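Local coordinates for protein serine hydrolase CCSP0084 (Cycloclasticus sp. P1, PDB 4I3F) that probably hydrolyses esters and the carbon-carbon bonds of meta-cleavage products in aromatic degradation, as a serine hydrolase of the alpha/beta hydrolase family, at residues G123-G129 against V146-V151; F155-L161 against F252-N258; H247-F253 against V273-H279. All coordinates share one frame; numbering follows the deposited sequence.

Interaction 1. Residues G123-G129 against V146-V151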
# COMPACT_ATOMS: atom_id res chain seq x y z
N GLY A 123 4.05 3.39 -1.61
CA GLY A 123 3.17 2.23 -1.65
C GLY A 123 3.54 1.11 -0.71
O GLY A 123 4.70 0.66 -0.67
N ASN A 124 2.55 0.64 0.06
CA ASN A 124 2.71 -0.48 0.97
C ASN A 124 2.17 -1.75 0.35
O ASN A 124 1.03 -1.79 -0.09
CB ASN A 124 1.93 -0.20 2.27
CG ASN A 124 1.73 -1.45 3.14
OD1 ASN A 124 2.43 -2.46 3.00
ND2 ASN A 124 0.76 -1.38 4.06
N SER A 125 2.99 -2.81 0.33
CA SER A 125 2.54 -4.13 -0.09
C SER A 125 1.81 -4.09 -1.42
O SER A 125 2.40 -3.76 -2.46
CB SER A 125 1.64 -4.75 0.98
OG SER A 125 1.11 -5.99 0.57
N MET A 126 0.53 -4.42 -1.39
CA MET A 126 -0.31 -4.35 -2.57
C MET A 126 -0.21 -2.98 -3.23
O MET A 126 -0.07 -2.88 -4.45
CB MET A 126 -1.77 -4.65 -2.22
CG MET A 126 -2.73 -4.55 -3.40
SD MET A 126 -3.37 -2.89 -3.69
CE MET A 126 -4.21 -2.55 -2.15
N GLY A 127 -0.26 -1.93 -2.41
CA GLY A 127 -0.12 -0.56 -2.92
C GLY A 127 1.25 -0.30 -3.53
O GLY A 127 1.38 0.53 -4.45
N GLY A 128 2.28 -0.98 -3.02
CA GLY A 128 3.61 -0.91 -3.62
C GLY A 128 3.64 -1.62 -4.96
O GLY A 128 4.34 -1.19 -5.89
N GLY A 129 2.89 -2.72 -5.07
CA GLY A 129 2.75 -3.39 -6.35
C GLY A 129 2.06 -2.49 -7.37
O GLY A 129 2.52 -2.38 -8.52
N VAL A 146 8.63 5.67 -3.06
CA VAL A 146 9.02 4.90 -1.88
C VAL A 146 8.15 3.66 -1.81
O VAL A 146 6.92 3.77 -1.83
CB VAL A 146 8.85 5.71 -0.60
CG1 VAL A 146 9.04 4.81 0.64
CG2 VAL A 146 9.85 6.86 -0.56
N LEU A 147 8.77 2.49 -1.74
CA LEU A 147 8.03 1.25 -1.52
C LEU A 147 8.25 0.78 -0.09
O LEU A 147 9.30 1.05 0.51
CB LEU A 147 8.47 0.16 -2.50
CG LEU A 147 8.45 0.53 -3.98
CD1 LEU A 147 8.90 -0.67 -4.85
CD2 LEU A 147 7.07 1.05 -4.41
N MET A 148 7.25 0.11 0.47
CA MET A 148 7.33 -0.42 1.83
C MET A 148 6.79 -1.83 1.80
O MET A 148 5.57 -2.04 1.66
CB MET A 148 6.51 0.43 2.80
CG MET A 148 6.85 0.19 4.25
SD MET A 148 5.52 0.72 5.37
CE MET A 148 4.31 -0.57 5.09
N GLY A 149 7.68 -2.81 1.90
CA GLY A 149 7.30 -4.22 1.83
C GLY A 149 6.43 -4.52 0.63
O GLY A 149 5.36 -5.11 0.77
N PRO A 150 6.89 -4.15 -0.57
CA PRO A 150 6.04 -4.25 -1.75
C PRO A 150 5.89 -5.67 -2.30
O PRO A 150 6.81 -6.48 -2.21
CB PRO A 150 6.80 -3.38 -2.78
CG PRO A 150 8.24 -3.59 -2.42
CD PRO A 150 8.25 -3.67 -0.90
N VAL A 151 4.73 -5.95 -2.89
CA VAL A 151 4.62 -7.10 -3.78
C VAL A 151 5.19 -6.67 -5.13
O VAL A 151 5.45 -5.48 -5.32
CB VAL A 151 3.17 -7.62 -3.92
CG1 VAL A 151 2.67 -8.14 -2.57
CG2 VAL A 151 2.23 -6.54 -4.45
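Asn124 and Met148 lie level on neighbouring parallel strands, and their side chains meet on the same face of the sheet. The methionine bends at its last torsion (chi3 74°), which brings CE against the amide group, 3.4 Å from Asn124 CG. A thioether methyl suits this place because it packs on the flat amide without competing for its polar atoms; Asn124 ND2 is bonded instead to Asn62. The strands are joined from Gly123 N to Val146 O and from Met148 N to Gly123 O, and Ser125 N extends the ladder to Met148 O at 3.0 Å.

Beyond the strand end the chain turns sharply at Ser125, whose backbone takes a strained conformation with positive phi. Ser125 O is shared by Gly129 N of the helix and Val151 N, the latter 3.2 Å away and above the carbonyl plane. Val151 CG2 packs 3.4 Å from Ser125 O and 3.7 Å from Gly129 CA. The glycines are matters of room: a beta carbon on Gly123 would run into Gly127 O, one on Gly128 into Pro150 CB, and one on Gly129 into Val151 CG2. Bonds at both Ser125 N and O to residues 146-151 fix the turn; CB points away overall, with OG anti to the backbone N (chi1 176°). The Gly-x-Ser-x-Gly sequence and tight turn fit a nucleophile elbow, so Ser125 is probably the nucleophile.

Interaction 2. Residues F155-L161 against F252-N258; sequences FAPTEGL and FFIPLNN
The helix N-cap at Thr158, which opens helix 159-165, is also where this segment is bonded to the loop beyond strand 243-248 through Phe253. Thr158 OG1 donates to Phe253 O at 2.6 Å and accepts from Leu161 N at 3.0 Å, so one hydroxyl both caps the helix and takes up a loop carbonyl. Its first torsion (chi1 52°) holds OG1 between the backbone N and the carbonyl carbon, while the methyl CG2 packs on Pro255 CG; threonine supplies both functions.

In the helix's first turn Gly160 sits in the corner formed by two rings. Its CA lies over one face of Phe253, 4.0 Å from the centroid in a CH-pi contact, and 3.5 Å from Phe252 CE2. Any side chain here would collide with Phe252 O. Glu159 reaches the same Phe252 ring at its edge, OE2 lying 3.5 Å from CZ, while OE1 forms a salt bridge with Lys163.

At the other end Phe155 is laid across Pro255, whose CD sits over the ring face, 3.6 Å from the centroid. The amide of Asn258 stands nearly upright to that ring, planes 82° apart, with OD1 3.2 Å from Phe155 CD2; its ND2 is bonded to Pro255 O, which fixes the amide's rotation. Ile254 CD1 touches the ring's CZ and, more loosely, Leu161 CD2. Were Phe155 cut back to an alanine, Pro255 CD would probably lose the aromatic face it rests on and a gap would open beside Ile254 CD1. Helix 159-165 follows strand 142-148 at the point where alpha/beta hydrolases commonly insert their lid, so the contact is consistent with a lid's first helix seated on a loop of the core.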
# COMPACT_ATOMS: atom_id res chain seq x y z
N PHE A 155 7.71 -14.82 -5.29
CA PHE A 155 7.96 -15.58 -4.07
C PHE A 155 6.84 -16.59 -3.81
O PHE A 155 5.71 -16.43 -4.28
CB PHE A 155 8.17 -14.68 -2.84
CG PHE A 155 6.97 -13.83 -2.47
CD1 PHE A 155 6.05 -14.27 -1.52
CD2 PHE A 155 6.79 -12.58 -3.05
CE1 PHE A 155 4.96 -13.49 -1.17
CE2 PHE A 155 5.70 -11.79 -2.69
CZ PHE A 155 4.78 -12.25 -1.75
N ALA A 156 7.17 -17.66 -3.08
CA ALA A 156 6.15 -18.62 -2.69
C ALA A 156 5.30 -18.03 -1.58
O ALA A 156 5.79 -17.21 -0.78
CB ALA A 156 6.79 -19.94 -2.24
N PRO A 157 4.02 -18.41 -1.52
CA PRO A 157 3.14 -17.84 -0.48
C PRO A 157 3.71 -18.03 0.92
O PRO A 157 4.23 -19.10 1.23
CB PRO A 157 1.85 -18.64 -0.64
CG PRO A 157 1.83 -19.04 -2.09
CD PRO A 157 3.28 -19.26 -2.47
N THR A 158 3.63 -16.98 1.73
CA THR A 158 4.03 -17.03 3.12
C THR A 158 2.81 -17.38 3.97
O THR A 158 1.68 -17.28 3.49
CB THR A 158 4.54 -15.66 3.57
OG1 THR A 158 3.54 -14.68 3.25
CG2 THR A 158 5.84 -15.30 2.85
N GLU A 159 3.05 -17.78 5.21
CA GLU A 159 1.96 -18.07 6.13
C GLU A 159 1.10 -16.81 6.30
O GLU A 159 -0.13 -16.87 6.25
CB GLU A 159 2.51 -18.51 7.49
CG GLU A 159 1.44 -18.84 8.54
CD GLU A 159 2.01 -19.40 9.82
OE1 GLU A 159 1.22 -19.89 10.66
OE2 GLU A 159 3.25 -19.36 9.99
N GLY A 160 1.77 -15.68 6.46
CA GLY A 160 1.10 -14.41 6.67
C GLY A 160 0.23 -13.98 5.50
O GLY A 160 -0.94 -13.63 5.69
N LEU A 161 0.79 -14.01 4.29
CA LEU A 161 0.02 -13.51 3.16
C LEU A 161 -1.13 -14.45 2.85
O LEU A 161 -2.19 -14.01 2.41
CB LEU A 161 0.91 -13.28 1.94
CG LEU A 161 0.29 -12.37 0.87
CD1 LEU A 161 -0.01 -10.97 1.41
CD2 LEU A 161 1.17 -12.29 -0.37
N PHE A 252 6.55 -10.79 8.09
CA PHE A 252 5.87 -12.08 8.15
C PHE A 252 4.99 -12.34 6.92
O PHE A 252 4.46 -13.44 6.75
CB PHE A 252 5.03 -12.13 9.44
CG PHE A 252 4.37 -13.47 9.73
CD1 PHE A 252 5.11 -14.56 10.17
CD2 PHE A 252 2.99 -13.61 9.62
CE1 PHE A 252 4.49 -15.77 10.47
CE2 PHE A 252 2.36 -14.82 9.92
CZ PHE A 252 3.12 -15.90 10.34
N PHE A 253 4.83 -11.32 6.07
CA PHE A 253 3.91 -11.39 4.93
C PHE A 253 4.65 -11.39 3.59
O PHE A 253 4.40 -12.24 2.73
CB PHE A 253 2.91 -10.21 5.00
CG PHE A 253 1.95 -10.30 6.17
CD1 PHE A 253 0.65 -10.74 5.98
CD2 PHE A 253 2.37 -9.97 7.46
CE1 PHE A 253 -0.23 -10.84 7.06
CE2 PHE A 253 1.50 -10.07 8.54
CZ PHE A 253 0.20 -10.50 8.35
N ILE A 254 5.54 -10.42 3.41
CA ILE A 254 6.33 -10.31 2.19
C ILE A 254 7.78 -10.59 2.55
O ILE A 254 8.34 -9.90 3.39
CB ILE A 254 6.25 -8.89 1.58
CG1 ILE A 254 4.81 -8.40 1.52
CG2 ILE A 254 6.90 -8.87 0.18
CD1 ILE A 254 3.88 -9.30 0.71
N PRO A 255 8.41 -11.60 1.93
CA PRO A 255 9.78 -11.98 2.30
C PRO A 255 10.76 -10.86 2.02
O PRO A 255 10.61 -10.13 1.04
CB PRO A 255 10.06 -13.18 1.40
CG PRO A 255 8.72 -13.69 0.99
CD PRO A 255 7.85 -12.48 0.88
N LEU A 256 11.76 -10.70 2.88
CA LEU A 256 12.78 -9.68 2.70
C LEU A 256 13.49 -9.86 1.37
O LEU A 256 13.93 -8.87 0.77
CB LEU A 256 13.81 -9.79 3.84
CG LEU A 256 15.04 -8.89 3.80
CD1 LEU A 256 14.63 -7.44 3.83
CD2 LEU A 256 15.95 -9.22 4.98
N ASN A 257 13.60 -11.10 0.90
CA ASN A 257 14.25 -11.35 -0.40
C ASN A 257 13.60 -10.59 -1.55
O ASN A 257 14.25 -10.32 -2.57
CB ASN A 257 14.29 -12.85 -0.73
CG ASN A 257 15.32 -13.60 0.08
OD1 ASN A 257 16.25 -13.01 0.63
ND2 ASN A 257 15.17 -14.92 0.14
N ASN A 258 12.34 -10.20 -1.42
CA ASN A 258 11.69 -9.40 -2.48
C ASN A 258 12.31 -8.07 -2.64
O ASN A 258 12.41 -7.57 -3.69
CB ASN A 258 10.29 -9.05 -2.15
CG ASN A 258 9.50 -10.16 -2.22
OD1 ASN A 258 9.24 -10.51 -3.26
ND2 ASN A 258 9.40 -10.94 -1.11

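Interaction 3. Residues H247-F253 against V273-H279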
# COMPACT_ATOMS: atom_id res chain seq x y z
N HIS A 247 11.93 -2.09 3.79
CA HIS A 247 11.41 -3.41 4.12
C HIS A 247 11.75 -3.76 5.55
O HIS A 247 12.80 -3.38 6.06
CB HIS A 247 12.01 -4.46 3.19
CG HIS A 247 11.09 -5.61 2.90
ND1 HIS A 247 10.42 -5.72 1.70
CD2 HIS A 247 10.73 -6.69 3.63
CE1 HIS A 247 9.68 -6.82 1.71
NE2 HIS A 247 9.85 -7.43 2.87
N ALA A 248 10.86 -4.51 6.19
CA ALA A 248 11.12 -5.00 7.54
C ALA A 248 11.89 -6.30 7.46
O ALA A 248 11.49 -7.21 6.73
CB ALA A 248 9.83 -5.22 8.26
N ARG A 249 12.97 -6.41 8.23
CA ARG A 249 13.78 -7.62 8.19
C ARG A 249 12.93 -8.84 8.54
O ARG A 249 13.04 -9.89 7.89
CB ARG A 249 14.98 -7.51 9.14
CG ARG A 249 15.94 -8.69 9.06
CD ARG A 249 17.14 -8.51 9.99
NE ARG A 249 16.73 -8.46 11.39
CZ ARG A 249 17.53 -8.11 12.40
NH1 ARG A 249 18.79 -7.79 12.16
NH2 ARG A 249 17.07 -8.09 13.65
N GLU A 250 12.08 -8.69 9.55
CA GLU A 250 11.24 -9.80 10.02
C GLU A 250 9.84 -9.84 9.41
O GLU A 250 8.94 -10.45 10.00
CB GLU A 250 11.13 -9.75 11.56
CG GLU A 250 12.43 -10.00 12.32
CD GLU A 250 13.30 -8.76 12.47
OE1 GLU A 250 12.94 -7.69 11.98
OE2 GLU A 250 14.36 -8.88 13.13
N ASP A 251 9.64 -9.23 8.25
CA ASP A 251 8.32 -9.19 7.61
C ASP A 251 7.73 -10.60 7.50
O ASP A 251 8.35 -11.49 6.91
CB ASP A 251 8.45 -8.55 6.22
CG ASP A 251 7.12 -8.11 5.64
OD1 ASP A 251 6.09 -8.80 5.80
OD2 ASP A 251 7.11 -7.06 4.96
N PHE A 252 6.55 -10.79 8.09
CA PHE A 252 5.87 -12.08 8.15
C PHE A 252 4.99 -12.34 6.92
O PHE A 252 4.46 -13.44 6.75
CB PHE A 252 5.03 -12.13 9.44
CG PHE A 252 4.37 -13.47 9.73
CD1 PHE A 252 5.11 -14.56 10.17
CD2 PHE A 252 2.99 -13.61 9.62
CE1 PHE A 252 4.49 -15.77 10.47
CE2 PHE A 252 2.36 -14.82 9.92
CZ PHE A 252 3.12 -15.90 10.34
N PHE A 253 4.83 -11.32 6.07
CA PHE A 253 3.91 -11.39 4.93
C PHE A 253 4.65 -11.39 3.59
O PHE A 253 4.40 -12.24 2.73
CB PHE A 253 2.91 -10.21 5.00
CG PHE A 253 1.95 -10.30 6.17
CD1 PHE A 253 0.65 -10.74 5.98
CD2 PHE A 253 2.37 -9.97 7.46
CE1 PHE A 253 -0.23 -10.84 7.06
CE2 PHE A 253 1.50 -10.07 8.54
CZ PHE A 253 0.20 -10.50 8.35
N VAL A 273 16.58 -1.41 5.13
CA VAL A 273 15.94 -2.50 5.87
C VAL A 273 15.98 -2.21 7.36
O VAL A 273 17.05 -1.93 7.90
CB VAL A 273 16.64 -3.85 5.59
CG1 VAL A 273 15.91 -4.99 6.32
CG2 VAL A 273 16.67 -4.15 4.10
N PHE A 274 14.82 -2.29 8.01
CA PHE A 274 14.73 -2.07 9.46
C PHE A 274 14.72 -3.38 10.23
O PHE A 274 14.00 -4.32 9.88
CB PHE A 274 13.46 -1.29 9.80
CG PHE A 274 13.47 0.14 9.32
CD1 PHE A 274 14.12 1.12 10.06
CD2 PHE A 274 12.82 0.50 8.15
CE1 PHE A 274 14.12 2.45 9.62
CE2 PHE A 274 12.82 1.82 7.71
CZ PHE A 274 13.47 2.79 8.45
N ASP A 275 15.52 -3.44 11.29
CA ASP A 275 15.58 -4.59 12.17
C ASP A 275 14.47 -4.53 13.19
O ASP A 275 13.96 -3.45 13.48
CB ASP A 275 16.90 -4.56 12.94
CG ASP A 275 17.02 -3.33 13.81
OD1 ASP A 275 16.92 -3.46 15.05
OD2 ASP A 275 17.17 -2.22 13.26
N HIS A 276 14.13 -5.68 13.76
CA HIS A 276 13.09 -5.79 14.78
C HIS A 276 11.83 -5.09 14.32
O HIS A 276 11.32 -4.19 14.99
CB HIS A 276 13.57 -5.21 16.11
CG HIS A 276 14.65 -6.01 16.77
ND1 HIS A 276 15.99 -5.71 16.64
CD2 HIS A 276 14.58 -7.09 17.59
CE1 HIS A 276 16.70 -6.57 17.34
NE2 HIS A 276 15.87 -7.42 17.92
N CYS A 277 11.34 -5.51 13.17
CA CYS A 277 10.28 -4.77 12.51
C CYS A 277 9.35 -5.71 11.80
O CYS A 277 9.79 -6.68 11.15
CB CYS A 277 10.90 -3.79 11.49
SG CYS A 277 9.75 -2.53 10.94
N GLY A 278 8.06 -5.42 11.89
CA GLY A 278 7.07 -6.18 11.14
C GLY A 278 6.69 -5.50 9.84
O GLY A 278 7.16 -4.39 9.53
N HIS A 279 5.83 -6.17 9.07
CA HIS A 279 5.39 -5.63 7.79
C HIS A 279 4.97 -4.16 7.80
O HIS A 279 5.31 -3.41 6.88
CB HIS A 279 4.25 -6.46 7.20
CG HIS A 279 3.84 -5.99 5.84
ND1 HIS A 279 4.68 -6.07 4.75
CD2 HIS A 279 2.72 -5.37 5.41
CE1 HIS A 279 4.07 -5.55 3.70
NE2 HIS A 279 2.88 -5.11 4.08
O HOH W 1 5.38 -8.84 9.97
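Asp251 and His279 lie side by side and point the same way, their flat ends turned 55° against each other. His279 ND1 donates to Asp251 OD2 at 2.6 Å in an almost straight bond (173°); the oxygen sits in the plane of the imidazole and is met on its syn side. Asp251 CG lies anti to the backbone N (chi1 -164°), which carries the carboxylate toward the imidazole. The second oxygen, OD1, accepts Phe253 N at 2.8 Å, an Asx turn, and Ile254 N as well, so backbone donors fix the carboxylate's rotation. A water accepts from both Phe252 N and His279 N, joining the backbones. The far edge of the imidazole lies beside Ser125.

These loops follow the parallel strands 243-248 and 269-274, which pair through Phe274 N to His247 O and Arg249 N to Phe274 O. In alpha/beta hydrolases the acid and histidine of the catalytic triad come from loops in these places, so Asp251 and His279 probably serve in those roles beside the presumed nucleophile.

Glu250 bends at chi2, which turns its carboxylate toward the backbone of His276 and Cys277. OE1 accepts Cys277 N at 3.0 Å from above the carboxylate plane, and OE2 takes a weak bond from His276 N. Arg249 grips OE2 side-on with NE and NH2, the latter at 2.9 Å in a salt bridge, the glutamate's two oxygens serving the turn's N-H groups and the arginine at once. The guanidinium has Asp275 CB over one face, and NH2 reaches over the face of the His276 ring, whose own ND1 is bonded in plane to Asp275 OD1. Ala248 is small enough for a tight place, its CB 3.1 Å from Gly278 O and 3.2 Å from Cys277 O.

How the interactions relate
From the N terminus, interaction 1 comes first: it joins strand 119-124 to strand 142-148 across helix 126-137, closing a short beta-alpha-beta unit. Interaction 2 opens just after it and spans about ninety residues, bringing the start of the probable lid against the loop that follows strand 243-248. Interaction 3 crosses interaction 2, sharing Phe252 and Phe253, and closes a second unit, with helix 257-265 between strands 243-248 and 269-274. All three converge at the strand ends: Ile254 packs on Gly149, Pro150 and Val151 of interaction 1 and on His279, while Ile254 O probably accepts from His247 NE2. His279 meets Ser125, bringing the presumed catalytic residues together from separate loops.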